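Local coordinates for protein dihydrodipicolinate synthase (Bacteroides thetaiotaomicron, PDB 4XKY) that probably catalyses a Schiff-base aldolase reaction of pyruvate, as dihydrodipicolinate synthases and N-acetylneuraminate lyases of the DapA family do, at residues A[14-19]-A[273-278]; A[26-31]-A[66-71]; A[32-37]-A[214-219]; A[220-225]-A[236-241]. All coordinates share one frame; numbering follows the deposited sequence.

Contact 1 of 4, residues A[14-19]-A[273-278]; sequences TPLLDD and SDYVAA
The phenol ring of Y275 lies against the turn at L17-D18, a classic beta bulge. D18 CA sits 3.9 Å from the centroid of the Y275 ring and 22° off its normal, a CH-pi contact; L17 O lies over the same face, likewise offset toward the rim. At the edge, near the ring plane, stands the carboxylate of D19. Y275 OH is 3.3 Å from D19 OD1, at most a weak hydrogen bond, and 3.1 Å from D18 OD1. D19 OD1 is gripped more firmly by the backbone: A278 N donates to it over 2.8 Å, nearly straight at 171°, from above the carboxylate plane. At the far end S273 OG donates to L16 O over 2.6 Å, close to the C=O axis. A chi1 of 172° turns S273 OG away from its own N and toward L16; the same oxygen accepts from Y275 N at 3.0 Å, closing an ST turn. One water joins L16 N to S273 O and Y275 O. A leucine in place of Y275 would probably strip D18 and D19 of their phenol neighbour and take away the flat face beside D18 CA. L16 CD1 packs 3.8 Å from A277 CB; L16 also touches K263 of helix 257-268 and L58 of helix 56-70. The contact joins the loops after strand 7-8 and helix 257-268, whose K263 bonds to T14 O and Y275 O.

Contact 2 of 4, residues A[26-31]-A[66-71]; sequences GLQRLI and TCRIAK
L27 opens the contact by reaching across to I69 and T66. Its CG is anti to the backbone N (chi1 176°), which sends the two methyls over the gap: L27 CD2 lies 3.9 Å from I69 CD1, and L27 CD1 is 4.0 Å from T66 OG1, a hydroxyl already bonded to M62 O within its own helix. Q28 follows one residue on, at the margin. Its aliphatic part crosses I69 at about a right angle, though their exact spacing is doubtful, and its amide ends at the edge of the R68 guanidinium, the two planes 72° apart; R68 NH2 is bonded to N65 OD1. A turn later I31 carries the contact on from the C-terminal end of its segment. I31 CG2 meets I69 CG2 at 4.1 Å, while I31 CD1 runs the other way to T66 CG2, 3.9 Å off. I69 packs against both L27 and I31, and an alanine here would probably open a gap between them and leave both less firmly packed. The axes of the two short helical segments pass 10.1 Å apart and cross at -51°. These are consecutive outer helices of the TIM barrel, 24-36 and 56-70, and strand 42-44 comes between them in sequence: I31 and A70 pack on its L42, and T66 on its V44.

Contact 3 of 4, residues A[32-37]-A[214-219]; sequences EHLIAG and MFPELY. With ACT (acetate ion), chain E.
H33 reaches across to M214 and P216 from the last turn of its helix. From CB the side chain leaves with CG anti to the backbone N (chi1 168°), which swings the imidazole out towards the start of the other helix. CD2 then passes P216 CD, CE1 turns towards M214 O, and NE2 at the tip makes the bond: H33 NE2 donates to M214 O over 2.9 Å at a bent 143°. The oxygen lies in the imidazole plane, but the donor stands well above the carbonyl plane, away from the lone-pair directions. P216 CD is 3.3 Å from H33 NE2, and P216 CG covers one ring face at 4.1 Å from the H33 centroid, 20° off the normal, a CH-pi contact crossing at about a right angle. The proline ring also packs against backbone: G37 CA is 3.9 Å from P216 CB, an approach open to a glycine, since a side chain there would point at the proline. L34 CD2 adds a looser touch. An acetate, probably from the crystallisation liquor, sits at the helix start: E217 N donates to acetate O at 3.2 Å and L218 N to acetate OXT at 3.3 Å, so two backbone N-H groups of the first turn hold one anion, with F215 at the N-cap. Helices 24-36 and 216-227 are the first and last of the barrel's ring and here close it; M214 packs on helix 257-268, F215 on helix 285-298, and L218 and Y219 on helix 231-247.

Contact 4 of 4, residues A[220-225]-A[236-241]; sequences VSLYNA and RLQEKV
L222 and L237 lie alongside each other, pointing opposite ways, each using a different leucine conformation. In L222, CG is anti to the backbone N (chi1 178°), which brings CD1 to L237 and CD2 to Q238 and V241; L222 CB meets L237 CB at 4.0 Å, and L222 CD1 is also 4.0 Å from L237 CB. In L237 CG lies beside the backbone N and anti to the carbonyl carbon (chi1 -63°), with the branch extended. This carries L237 CD1 back over the other helix, where it stands 3.7 Å from L222 N and 3.7 Å from S221 CB. The hydroxyl of S221 takes no part here and bonds to E217 O one turn earlier. The axes of the two segments approach to 9.7 Å and cross at -140°, so the helices run roughly antiparallel. They form a helical hairpin: helix 216-227 is the last of the TIM barrel, and helix 231-247, after a short turn, begins the C-terminal helical bundle found in this family. L222 CD2 meets two side chains one turn apart. V241 CG2, the methyl beside the backbone N, comes to 3.6 Å from L222 CD2. Q238, bent at its second torsion, curls its amide back so that Q238 OE1 comes 3.7 Å from L222 CD2; its NE2 is bonded to E194 O, which fixes the amide. L222 also packs on M196 and A197, and V241 on L218 and Y219 of the barrel helix.

Contacts 2 and 4 are buried and chiefly apolar, one between neighbouring barrel helices and the other between the barrel and its C-terminal helices. Contacts 1 and 3 are only partly buried and mix polar bonds with packing: loop carbonyls, carboxylates and a water in contact 1, an imidazole and a helix start in contact 3. Helix 24-36 serves contacts 2 and 3 on successive turns, and helix 216-227 serves contacts 3 and 4, where Y219 and L218 touch V241 and L237. Contact 1 meets contact 2 through P15 against L27, whereas contacts 1 and 4 lie far apart, with centres about 29 Å from each other.

Contact 1 of 4, residues A[14-19]-A[273-278]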
loop_
_atom_site.group_PDB
_atom_site.type_symbol
_atom_site.label_atom_id
_atom_site.label_comp_id
_atom_site.label_asym_id
_atom_site.label_seq_id
_atom_site.Cartn_x
_atom_site.Cartn_y
_atom_site.Cartn_z
ATOM N N THR A 14 -25.708 14.267 0.612
ATOM C CA THR A 14 -26.767 14.018 1.569
ATOM C C THR A 14 -26.786 15.298 2.397
ATOM O O THR A 14 -25.931 15.497 3.238
ATOM C CB THR A 14 -26.494 12.756 2.428
ATOM O OG1 THR A 14 -26.357 11.593 1.579
ATOM C CG2 THR A 14 -27.634 12.531 3.428
ATOM N N PRO A 15 -27.721 16.214 2.104
ATOM C CA PRO A 15 -27.749 17.481 2.856
ATOM C C PRO A 15 -28.221 17.242 4.267
ATOM O O PRO A 15 -29.157 16.467 4.481
ATOM C CB PRO A 15 -28.722 18.360 2.087
ATOM C CG PRO A 15 -29.235 17.560 0.944
ATOM C CD PRO A 15 -28.788 16.131 1.099
ATOM N N LEU A 16 -27.525 17.872 5.205
ATOM C CA LEU A 16 -27.706 17.674 6.634
ATOM C C LEU A 16 -27.958 18.983 7.367
ATOM O O LEU A 16 -27.397 20.030 7.010
ATOM C CB LEU A 16 -26.431 17.076 7.191
ATOM C CG LEU A 16 -26.036 15.742 6.582
ATOM C CD1 LEU A 16 -24.720 15.336 7.227
ATOM C CD2 LEU A 16 -27.132 14.696 6.814
ATOM N N LEU A 17 -28.802 18.936 8.391
ATOM C CA LEU A 17 -28.896 20.045 9.362
ATOM C C LEU A 17 -27.999 19.790 10.556
ATOM O O LEU A 17 -27.616 20.706 11.265
ATOM C CB LEU A 17 -30.346 20.225 9.844
ATOM C CG LEU A 17 -31.351 20.637 8.767
ATOM C CD1 LEU A 17 -32.744 20.858 9.377
ATOM C CD2 LEU A 17 -30.894 21.933 8.095
ATOM N N ASP A 18 -27.716 18.519 10.806
ATOM C CA ASP A 18 -26.847 18.114 11.911
ATOM C C ASP A 18 -26.333 16.722 11.579
ATOM O O ASP A 18 -26.721 16.164 10.557
ATOM C CB ASP A 18 -27.589 18.154 13.255
ATOM C CG ASP A 18 -26.634 18.201 14.467
ATOM O OD1 ASP A 18 -25.432 18.443 14.288
ATOM O OD2 ASP A 18 -27.083 17.983 15.606
ATOM N N ASP A 19 -25.461 16.178 12.426
ATOM C CA ASP A 19 -24.761 14.945 12.126
ATOM C C ASP A 19 -25.751 13.844 11.769
ATOM O O ASP A 19 -25.460 13.013 10.922
ATOM C CB ASP A 19 -23.900 14.479 13.306
ATOM C CG ASP A 19 -22.808 15.470 13.682
ATOM O OD1 ASP A 19 -21.985 15.852 12.845
ATOM O OD2 ASP A 19 -22.764 15.875 14.847
ATOM N N SER A 273 -27.842 23.024 2.824
ATOM C CA SER A 273 -26.964 23.179 3.965
ATOM C C SER A 273 -25.573 22.667 3.638
ATOM O O SER A 273 -25.392 21.682 2.909
ATOM C CB SER A 273 -27.503 22.405 5.152
ATOM O OG SER A 273 -26.570 22.410 6.211
ATOM N N ASP A 274 -24.585 23.349 4.178
ATOM C CA ASP A 274 -23.204 22.885 4.036
ATOM C C ASP A 274 -22.774 21.968 5.155
ATOM O O ASP A 274 -21.596 21.585 5.227
ATOM C CB ASP A 274 -22.241 24.083 3.968
ATOM C CG ASP A 274 -22.465 25.087 5.094
ATOM O OD1 ASP A 274 -23.424 24.947 5.891
ATOM O OD2 ASP A 274 -21.660 26.024 5.201
ATOM N N TYR A 275 -23.684 21.600 6.048
ATOM C CA TYR A 275 -23.259 20.814 7.228
ATOM C C TYR A 275 -22.631 19.470 6.824
ATOM O O TYR A 275 -23.172 18.771 5.958
ATOM C CB TYR A 275 -24.435 20.568 8.206
ATOM C CG TYR A 275 -23.956 20.143 9.575
ATOM C CD1 TYR A 275 -23.663 21.091 10.544
ATOM C CD2 TYR A 275 -23.764 18.794 9.886
ATOM C CE1 TYR A 275 -23.219 20.712 11.782
ATOM C CE2 TYR A 275 -23.288 18.415 11.117
ATOM C CZ TYR A 275 -23.038 19.389 12.055
ATOM O OH TYR A 275 -22.590 19.086 13.293
ATOM N N VAL A 276 -21.525 19.106 7.485
ATOM C CA VAL A 276 -20.792 17.854 7.217
ATOM C C VAL A 276 -20.796 16.966 8.476
ATOM O O VAL A 276 -20.558 17.448 9.583
ATOM C CB VAL A 276 -19.340 18.138 6.790
ATOM C CG1 VAL A 276 -18.554 16.849 6.621
ATOM C CG2 VAL A 276 -19.311 18.936 5.487
ATOM N N ALA A 277 -21.079 15.669 8.322
ATOM C CA ALA A 277 -21.272 14.822 9.497
ATOM C C ALA A 277 -19.933 14.506 10.139
ATOM O O ALA A 277 -18.954 14.234 9.441
ATOM C CB ALA A 277 -21.909 13.497 9.102
ATOM N N ALA A 278 -19.923 14.507 11.456
ATOM C CA ALA A 278 -18.814 13.971 12.221
ATOM C C ALA A 278 -18.441 12.572 11.697
ATOM O O ALA A 278 -19.322 11.783 11.343
ATOM C CB ALA A 278 -19.196 13.894 13.690
HETATM O O HOH W 1 -25.265 19.378 4.239
#

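Contact 2 of 4, residues A[26-31]-A[66-71]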
loop_
_atom_site.group_PDB
_atom_site.type_symbol
_atom_site.label_atom_id
_atom_site.label_comp_id
_atom_site.label_asym_id
_atom_site.label_seq_id
_atom_site.Cartn_x
_atom_site.Cartn_y
_atom_site.Cartn_z
ATOM N N GLY A 26 -33.380 21.585 1.762
ATOM C CA GLY A 26 -32.208 21.636 0.889
ATOM C C GLY A 26 -32.210 20.536 -0.139
ATOM O O GLY A 26 -31.926 20.775 -1.294
ATOM N N LEU A 27 -32.548 19.325 0.282
ATOM C CA LEU A 27 -32.615 18.191 -0.638
ATOM C C LEU A 27 -33.629 18.412 -1.771
ATOM O O LEU A 27 -33.348 18.108 -2.918
ATOM C CB LEU A 27 -32.968 16.935 0.124
ATOM C CG LEU A 27 -33.169 15.700 -0.733
ATOM C CD1 LEU A 27 -31.898 15.293 -1.429
ATOM C CD2 LEU A 27 -33.633 14.607 0.182
ATOM N N GLN A 28 -34.802 18.942 -1.442
ATOM C CA GLN A 28 -35.783 19.329 -2.461
ATOM C C GLN A 28 -35.215 20.356 -3.414
ATOM O O GLN A 28 -35.301 20.176 -4.621
ATOM C CB GLN A 28 -37.057 19.863 -1.824
ATOM C CG GLN A 28 -37.792 18.756 -1.083
ATOM C CD GLN A 28 -38.950 19.214 -0.214
ATOM O OE1 GLN A 28 -39.238 20.408 -0.108
ATOM N NE2 GLN A 28 -39.638 18.247 0.397
ATOM N N ARG A 29 -34.606 21.416 -2.890
ATOM C CA ARG A 29 -33.994 22.408 -3.782
ATOM C C ARG A 29 -32.919 21.762 -4.645
ATOM O O ARG A 29 -32.834 22.066 -5.830
ATOM C CB ARG A 29 -33.408 23.612 -3.039
ATOM C CG ARG A 29 -34.430 24.665 -2.621
ATOM C CD ARG A 29 -33.741 25.892 -2.028
ATOM N NE ARG A 29 -33.078 25.547 -0.768
ATOM C CZ ARG A 29 -33.661 25.569 0.425
ATOM N NH1 ARG A 29 -34.931 25.957 0.563
ATOM N NH2 ARG A 29 -32.967 25.235 1.495
ATOM N N LEU A 30 -32.103 20.879 -4.054
ATOM C CA LEU A 30 -31.024 20.225 -4.807
ATOM C C LEU A 30 -31.590 19.412 -5.954
ATOM O O LEU A 30 -31.123 19.525 -7.084
ATOM C CB LEU A 30 -30.175 19.339 -3.889
ATOM C CG LEU A 30 -29.042 18.503 -4.495
ATOM C CD1 LEU A 30 -27.965 19.354 -5.147
ATOM C CD2 LEU A 30 -28.423 17.596 -3.442
ATOM N N ILE A 31 -32.597 18.595 -5.667
ATOM C CA ILE A 31 -33.173 17.734 -6.688
ATOM C C ILE A 31 -33.902 18.507 -7.801
ATOM O O ILE A 31 -33.786 18.139 -8.968
ATOM C CB ILE A 31 -34.074 16.641 -6.077
ATOM C CG1 ILE A 31 -33.218 15.641 -5.291
ATOM C CG2 ILE A 31 -34.865 15.911 -7.171
ATOM C CD1 ILE A 31 -34.026 14.776 -4.352
ATOM N N THR A 66 -35.578 11.105 -1.241
ATOM C CA THR A 66 -35.148 11.287 -2.636
ATOM C C THR A 66 -36.208 10.692 -3.621
ATOM O O THR A 66 -36.567 11.306 -4.625
ATOM C CB THR A 66 -33.751 10.713 -2.899
ATOM O OG1 THR A 66 -32.778 11.409 -2.111
ATOM C CG2 THR A 66 -33.395 10.898 -4.349
ATOM N N CYS A 67 -36.708 9.499 -3.329
ATOM C CA CYS A 67 -37.716 8.885 -4.199
ATOM C C CYS A 67 -39.015 9.690 -4.151
ATOM O O CYS A 67 -39.596 9.939 -5.191
ATOM C CB CYS A 67 -37.988 7.446 -3.824
ATOM S SG CYS A 67 -36.592 6.327 -3.986
ATOM N N ARG A 68 -39.434 10.134 -2.964
ATOM C CA ARG A 68 -40.645 10.951 -2.831
ATOM C C ARG A 68 -40.547 12.205 -3.684
ATOM O O ARG A 68 -41.455 12.522 -4.464
ATOM C CB ARG A 68 -40.887 11.366 -1.370
ATOM C CG ARG A 68 -42.067 12.329 -1.196
ATOM C CD ARG A 68 -42.320 12.791 0.239
ATOM N NE ARG A 68 -41.142 13.442 0.798
ATOM C CZ ARG A 68 -40.744 14.682 0.523
ATOM N NH1 ARG A 68 -41.423 15.468 -0.303
ATOM N NH2 ARG A 68 -39.641 15.133 1.089
ATOM N N ILE A 69 -39.430 12.910 -3.542
ATOM C CA ILE A 69 -39.265 14.218 -4.179
ATOM C C ILE A 69 -39.111 14.091 -5.690
ATOM O O ILE A 69 -39.650 14.894 -6.437
ATOM C CB ILE A 69 -38.059 15.000 -3.598
ATOM C CG1 ILE A 69 -38.285 15.280 -2.116
ATOM C CG2 ILE A 69 -37.836 16.309 -4.369
ATOM C CD1 ILE A 69 -37.022 15.678 -1.376
ATOM N N ALA A 70 -38.373 13.093 -6.146
ATOM C CA ALA A 70 -38.182 12.912 -7.579
ATOM C C ALA A 70 -39.484 12.588 -8.299
ATOM O O ALA A 70 -39.611 12.918 -9.469
ATOM C CB ALA A 70 -37.187 11.812 -7.849
ATOM N N LYS A 71 -40.421 11.917 -7.613
ATOM C CA LYS A 71 -41.772 11.670 -8.152
ATOM C C LYS A 71 -41.704 11.014 -9.519
ATOM O O LYS A 71 -42.356 11.470 -10.435
ATOM C CB LYS A 71 -42.520 13.001 -8.351
ATOM C CG LYS A 71 -43.448 13.465 -7.251
ATOM C CD LYS A 71 -44.122 14.786 -7.661
ATOM C CE LYS A 71 -43.233 16.035 -7.520
ATOM N NZ LYS A 71 -42.276 16.064 -6.356
#

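Contact 3 of 4, residues A[32-37]-A[214-219]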
loop_
_atom_site.group_PDB
_atom_site.type_symbol
_atom_site.label_atom_id
_atom_site.label_comp_id
_atom_site.label_asym_id
_atom_site.label_seq_id
_atom_site.Cartn_x
_atom_site.Cartn_y
_atom_site.Cartn_z
ATOM N N GLU A 32 -34.645 19.557 -7.461
ATOM C CA GLU A 32 -35.252 20.403 -8.484
ATOM C C GLU A 32 -34.149 21.021 -9.346
ATOM O O GLU A 32 -34.257 21.055 -10.550
ATOM C CB GLU A 32 -36.130 21.507 -7.871
ATOM C CG GLU A 32 -37.393 21.025 -7.142
ATOM C CD GLU A 32 -38.306 20.159 -8.000
ATOM O OE1 GLU A 32 -38.297 20.334 -9.236
ATOM O OE2 GLU A 32 -39.024 19.287 -7.454
ATOM N N HIS A 33 -33.076 21.486 -8.719
ATOM C CA HIS A 33 -31.951 22.124 -9.428
ATOM C C HIS A 33 -31.305 21.139 -10.420
ATOM O O HIS A 33 -30.972 21.500 -11.543
ATOM C CB HIS A 33 -30.971 22.621 -8.358
ATOM C CG HIS A 33 -29.627 23.053 -8.849
ATOM N ND1 HIS A 33 -29.423 24.217 -9.559
ATOM C CD2 HIS A 33 -28.395 22.542 -8.607
ATOM C CE1 HIS A 33 -28.132 24.381 -9.779
ATOM N NE2 HIS A 33 -27.485 23.378 -9.210
ATOM N N LEU A 34 -31.170 19.876 -10.020
ATOM C CA LEU A 34 -30.589 18.881 -10.914
ATOM C C LEU A 34 -31.514 18.549 -12.074
ATOM O O LEU A 34 -31.068 18.460 -13.232
ATOM C CB LEU A 34 -30.199 17.618 -10.156
ATOM C CG LEU A 34 -29.103 17.836 -9.112
ATOM C CD1 LEU A 34 -28.920 16.580 -8.296
ATOM C CD2 LEU A 34 -27.789 18.215 -9.744
ATOM N N ILE A 35 -32.803 18.391 -11.779
ATOM C CA ILE A 35 -33.764 18.030 -12.817
ATOM C C ILE A 35 -33.829 19.119 -13.883
ATOM O O ILE A 35 -33.690 18.834 -15.072
ATOM C CB ILE A 35 -35.156 17.781 -12.237
ATOM C CG1 ILE A 35 -35.136 16.469 -11.459
ATOM C CG2 ILE A 35 -36.205 17.724 -13.348
ATOM C CD1 ILE A 35 -36.382 16.171 -10.660
ATOM N N ALA A 36 -34.009 20.365 -13.446
ATOM C CA ALA A 36 -34.065 21.508 -14.356
ATOM C C ALA A 36 -32.754 21.656 -15.106
ATOM O O ALA A 36 -32.715 22.219 -16.192
ATOM C CB ALA A 36 -34.374 22.795 -13.597
ATOM N N GLY A 37 -31.676 21.155 -14.520
ATOM C CA GLY A 37 -30.366 21.269 -15.140
ATOM C C GLY A 37 -30.091 20.237 -16.214
ATOM O O GLY A 37 -29.017 20.257 -16.822
ATOM N N MET A 214 -23.509 21.229 -8.260
ATOM C CA MET A 214 -23.429 22.696 -8.269
ATOM C C MET A 214 -23.891 23.253 -9.615
ATOM O O MET A 214 -24.685 24.188 -9.644
ATOM C CB MET A 214 -21.994 23.208 -8.041
ATOM C CG MET A 214 -21.318 22.834 -6.721
ATOM S SD MET A 214 -19.615 23.448 -6.636
ATOM C CE MET A 214 -18.723 22.329 -7.708
ATOM N N PHE A 215 -23.384 22.666 -10.708
ATOM C CA PHE A 215 -23.524 23.215 -12.072
ATOM C C PHE A 215 -23.927 22.112 -13.036
ATOM O O PHE A 215 -23.125 21.691 -13.853
ATOM C CB PHE A 215 -22.192 23.839 -12.555
ATOM C CG PHE A 215 -21.617 24.844 -11.594
ATOM C CD1 PHE A 215 -22.324 25.994 -11.279
ATOM C CD2 PHE A 215 -20.375 24.637 -11.008
ATOM C CE1 PHE A 215 -21.813 26.913 -10.386
ATOM C CE2 PHE A 215 -19.866 25.533 -10.106
ATOM C CZ PHE A 215 -20.583 26.680 -9.799
ATOM N N PRO A 216 -25.169 21.620 -12.930
ATOM C CA PRO A 216 -25.573 20.486 -13.776
ATOM C C PRO A 216 -25.455 20.804 -15.265
ATOM O O PRO A 216 -25.033 19.957 -16.049
ATOM C CB PRO A 216 -27.040 20.254 -13.396
ATOM C CG PRO A 216 -27.438 21.436 -12.568
ATOM C CD PRO A 216 -26.195 21.959 -11.937
ATOM N N GLU A 217 -25.793 22.026 -15.651
ATOM C CA GLU A 217 -25.767 22.382 -17.074
ATOM C C GLU A 217 -24.392 22.317 -17.688
ATOM O O GLU A 217 -24.255 21.921 -18.837
ATOM C CB GLU A 217 -26.355 23.774 -17.307
ATOM C CG GLU A 217 -27.838 23.772 -17.006
ATOM C CD GLU A 217 -28.521 25.107 -17.205
ATOM O OE1 GLU A 217 -27.843 26.101 -17.564
ATOM O OE2 GLU A 217 -29.755 25.146 -17.005
ATOM N N LEU A 218 -23.384 22.769 -16.947
ATOM C CA LEU A 218 -22.022 22.691 -17.426
ATOM C C LEU A 218 -21.656 21.234 -17.720
ATOM O O LEU A 218 -21.068 20.951 -18.753
ATOM C CB LEU A 218 -21.042 23.282 -16.407
ATOM C CG LEU A 218 -19.576 22.858 -16.574
ATOM C CD1 LEU A 218 -18.980 23.419 -17.852
ATOM C CD2 LEU A 218 -18.753 23.331 -15.389
ATOM N N TYR A 219 -21.990 20.305 -16.825
ATOM C CA TYR A 219 -21.535 18.936 -17.031
ATOM C C TYR A 219 -22.334 18.246 -18.131
ATOM O O TYR A 219 -21.791 17.433 -18.878
ATOM C CB TYR A 219 -21.578 18.144 -15.732
ATOM C CG TYR A 219 -20.556 18.653 -14.769
ATOM C CD1 TYR A 219 -19.292 18.092 -14.702
ATOM C CD2 TYR A 219 -20.826 19.738 -13.980
ATOM C CE1 TYR A 219 -18.340 18.584 -13.838
ATOM C CE2 TYR A 219 -19.874 20.242 -13.114
ATOM C CZ TYR A 219 -18.634 19.659 -13.054
ATOM O OH TYR A 219 -17.690 20.147 -12.184
HETATM C C ACT E . -25.272 25.423 -14.165
HETATM O O ACT E . -26.126 24.584 -13.783
HETATM O OXT ACT E . -24.274 25.079 -14.829
HETATM C CH3 ACT E . -25.416 26.890 -13.838
#

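Contact 4 of 4, residues A[220-225]-A[236-241]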
loop_
_atom_site.group_PDB
_atom_site.type_symbol
_atom_site.label_atom_id
_atom_site.label_comp_id
_atom_site.label_asym_id
_atom_site.label_seq_id
_atom_site.Cartn_x
_atom_site.Cartn_y
_atom_site.Cartn_z
ATOM N N VAL A 220 -23.622 18.563 -18.224
ATOM C CA VAL A 220 -24.466 18.059 -19.304
ATOM C C VAL A 220 -23.968 18.565 -20.648
ATOM O O VAL A 220 -23.891 17.793 -21.611
ATOM C CB VAL A 220 -25.941 18.446 -19.092
ATOM C CG1 VAL A 220 -26.769 18.169 -20.339
ATOM C CG2 VAL A 220 -26.499 17.650 -17.924
ATOM N N SER A 221 -23.620 19.850 -20.700
ATOM C CA SER A 221 -23.038 20.428 -21.912
ATOM C C SER A 221 -21.733 19.775 -22.309
ATOM O O SER A 221 -21.499 19.546 -23.488
ATOM C CB SER A 221 -22.811 21.937 -21.775
ATOM O OG SER A 221 -24.049 22.601 -21.673
ATOM N N LEU A 222 -20.876 19.486 -21.340
ATOM C CA LEU A 222 -19.615 18.840 -21.655
ATOM C C LEU A 222 -19.842 17.398 -22.117
ATOM O O LEU A 222 -19.214 16.941 -23.092
ATOM C CB LEU A 222 -18.648 18.912 -20.483
ATOM C CG LEU A 222 -17.276 18.239 -20.608
ATOM C CD1 LEU A 222 -16.532 18.494 -21.915
ATOM C CD2 LEU A 222 -16.432 18.720 -19.438
ATOM N N TYR A 223 -20.765 16.701 -21.458
ATOM C CA TYR A 223 -21.111 15.346 -21.871
ATOM C C TYR A 223 -21.535 15.286 -23.359
ATOM O O TYR A 223 -21.087 14.398 -24.116
ATOM C CB TYR A 223 -22.221 14.749 -20.998
ATOM C CG TYR A 223 -22.815 13.501 -21.621
ATOM C CD1 TYR A 223 -22.140 12.278 -21.551
ATOM C CD2 TYR A 223 -24.032 13.544 -22.321
ATOM C CE1 TYR A 223 -22.666 11.129 -22.131
ATOM C CE2 TYR A 223 -24.566 12.397 -22.911
ATOM C CZ TYR A 223 -23.875 11.196 -22.826
ATOM O OH TYR A 223 -24.391 10.049 -23.411
ATOM N N ASN A 224 -22.410 16.211 -23.747
ATOM C CA ASN A 224 -22.944 16.303 -25.121
ATOM C C ASN A 224 -21.891 16.679 -26.174
ATOM O O ASN A 224 -21.882 16.126 -27.280
ATOM C CB ASN A 224 -24.122 17.301 -25.144
ATOM C CG ASN A 224 -25.385 16.717 -24.529
ATOM O OD1 ASN A 224 -25.733 15.583 -24.798
ATOM N ND2 ASN A 224 -26.078 17.487 -23.718
ATOM N N ALA A 225 -21.017 17.618 -25.813
ATOM C CA ALA A 225 -19.871 17.980 -26.633
ATOM C C ALA A 225 -18.901 16.799 -26.784
ATOM O O ALA A 225 -18.318 16.635 -27.856
ATOM C CB ALA A 225 -19.139 19.166 -26.032
ATOM N N ARG A 236 -13.218 24.048 -24.299
ATOM C CA ARG A 236 -13.670 25.204 -23.541
ATOM C C ARG A 236 -14.232 24.777 -22.193
ATOM O O ARG A 236 -13.907 25.365 -21.152
ATOM C CB ARG A 236 -14.753 25.945 -24.324
ATOM C CG ARG A 236 -15.112 27.301 -23.728
ATOM C CD ARG A 236 -16.050 28.074 -24.634
ATOM N NE ARG A 236 -17.391 27.497 -24.692
ATOM C CZ ARG A 236 -18.327 27.648 -23.756
ATOM N NH1 ARG A 236 -18.083 28.345 -22.650
ATOM N NH2 ARG A 236 -19.522 27.098 -23.929
ATOM N N LEU A 237 -15.076 23.742 -22.233
ATOM C CA LEU A 237 -15.783 23.265 -21.040
ATOM C C LEU A 237 -14.881 22.450 -20.126
ATOM O O LEU A 237 -15.010 22.537 -18.909
ATOM C CB LEU A 237 -17.034 22.481 -21.432
ATOM C CG LEU A 237 -18.068 23.332 -22.188
ATOM C CD1 LEU A 237 -19.281 22.515 -22.611
ATOM C CD2 LEU A 237 -18.517 24.544 -21.381
ATOM N N GLN A 238 -13.967 21.670 -20.699
ATOM C CA GLN A 238 -12.979 20.962 -19.882
ATOM C C GLN A 238 -12.164 21.948 -19.012
ATOM O O GLN A 238 -11.861 21.652 -17.849
ATOM C CB GLN A 238 -12.057 20.080 -20.751
ATOM C CG GLN A 238 -11.005 19.283 -19.986
ATOM C CD GLN A 238 -11.605 18.224 -19.066
ATOM O OE1 GLN A 238 -12.827 18.032 -19.018
ATOM N NE2 GLN A 238 -10.751 17.539 -18.327
ATOM N N GLU A 239 -11.831 23.115 -19.554
ATOM C CA GLU A 239 -11.053 24.096 -18.794
ATOM C C GLU A 239 -11.831 24.583 -17.573
ATOM O O GLU A 239 -11.243 24.785 -16.508
ATOM C CB GLU A 239 -10.608 25.289 -19.654
ATOM C CG GLU A 239 -9.907 26.396 -18.844
ATOM C CD GLU A 239 -9.013 27.328 -19.666
ATOM O OE1 GLU A 239 -9.212 27.453 -20.892
ATOM O OE2 GLU A 239 -8.106 27.964 -19.077
ATOM N N LYS A 240 -13.140 24.773 -17.728
ATOM C CA LYS A 240 -13.985 25.162 -16.601
ATOM C C LYS A 240 -14.069 24.030 -15.571
ATOM O O LYS A 240 -13.903 24.261 -14.371
ATOM C CB LYS A 240 -15.394 25.535 -17.067
ATOM C CG LYS A 240 -15.486 26.844 -17.835
ATOM C CD LYS A 240 -16.954 27.196 -18.059
ATOM C CE LYS A 240 -17.182 28.076 -19.279
ATOM N NZ LYS A 240 -16.873 29.497 -18.964
ATOM N N VAL A 241 -14.345 22.811 -16.031
ATOM C CA VAL A 241 -14.299 21.665 -15.137
ATOM C C VAL A 241 -12.953 21.592 -14.426
ATOM O O VAL A 241 -12.925 21.377 -13.218
ATOM C CB VAL A 241 -14.620 20.346 -15.857
ATOM C CG1 VAL A 241 -14.334 19.146 -14.965
ATOM C CG2 VAL A 241 -16.091 20.327 -16.234
#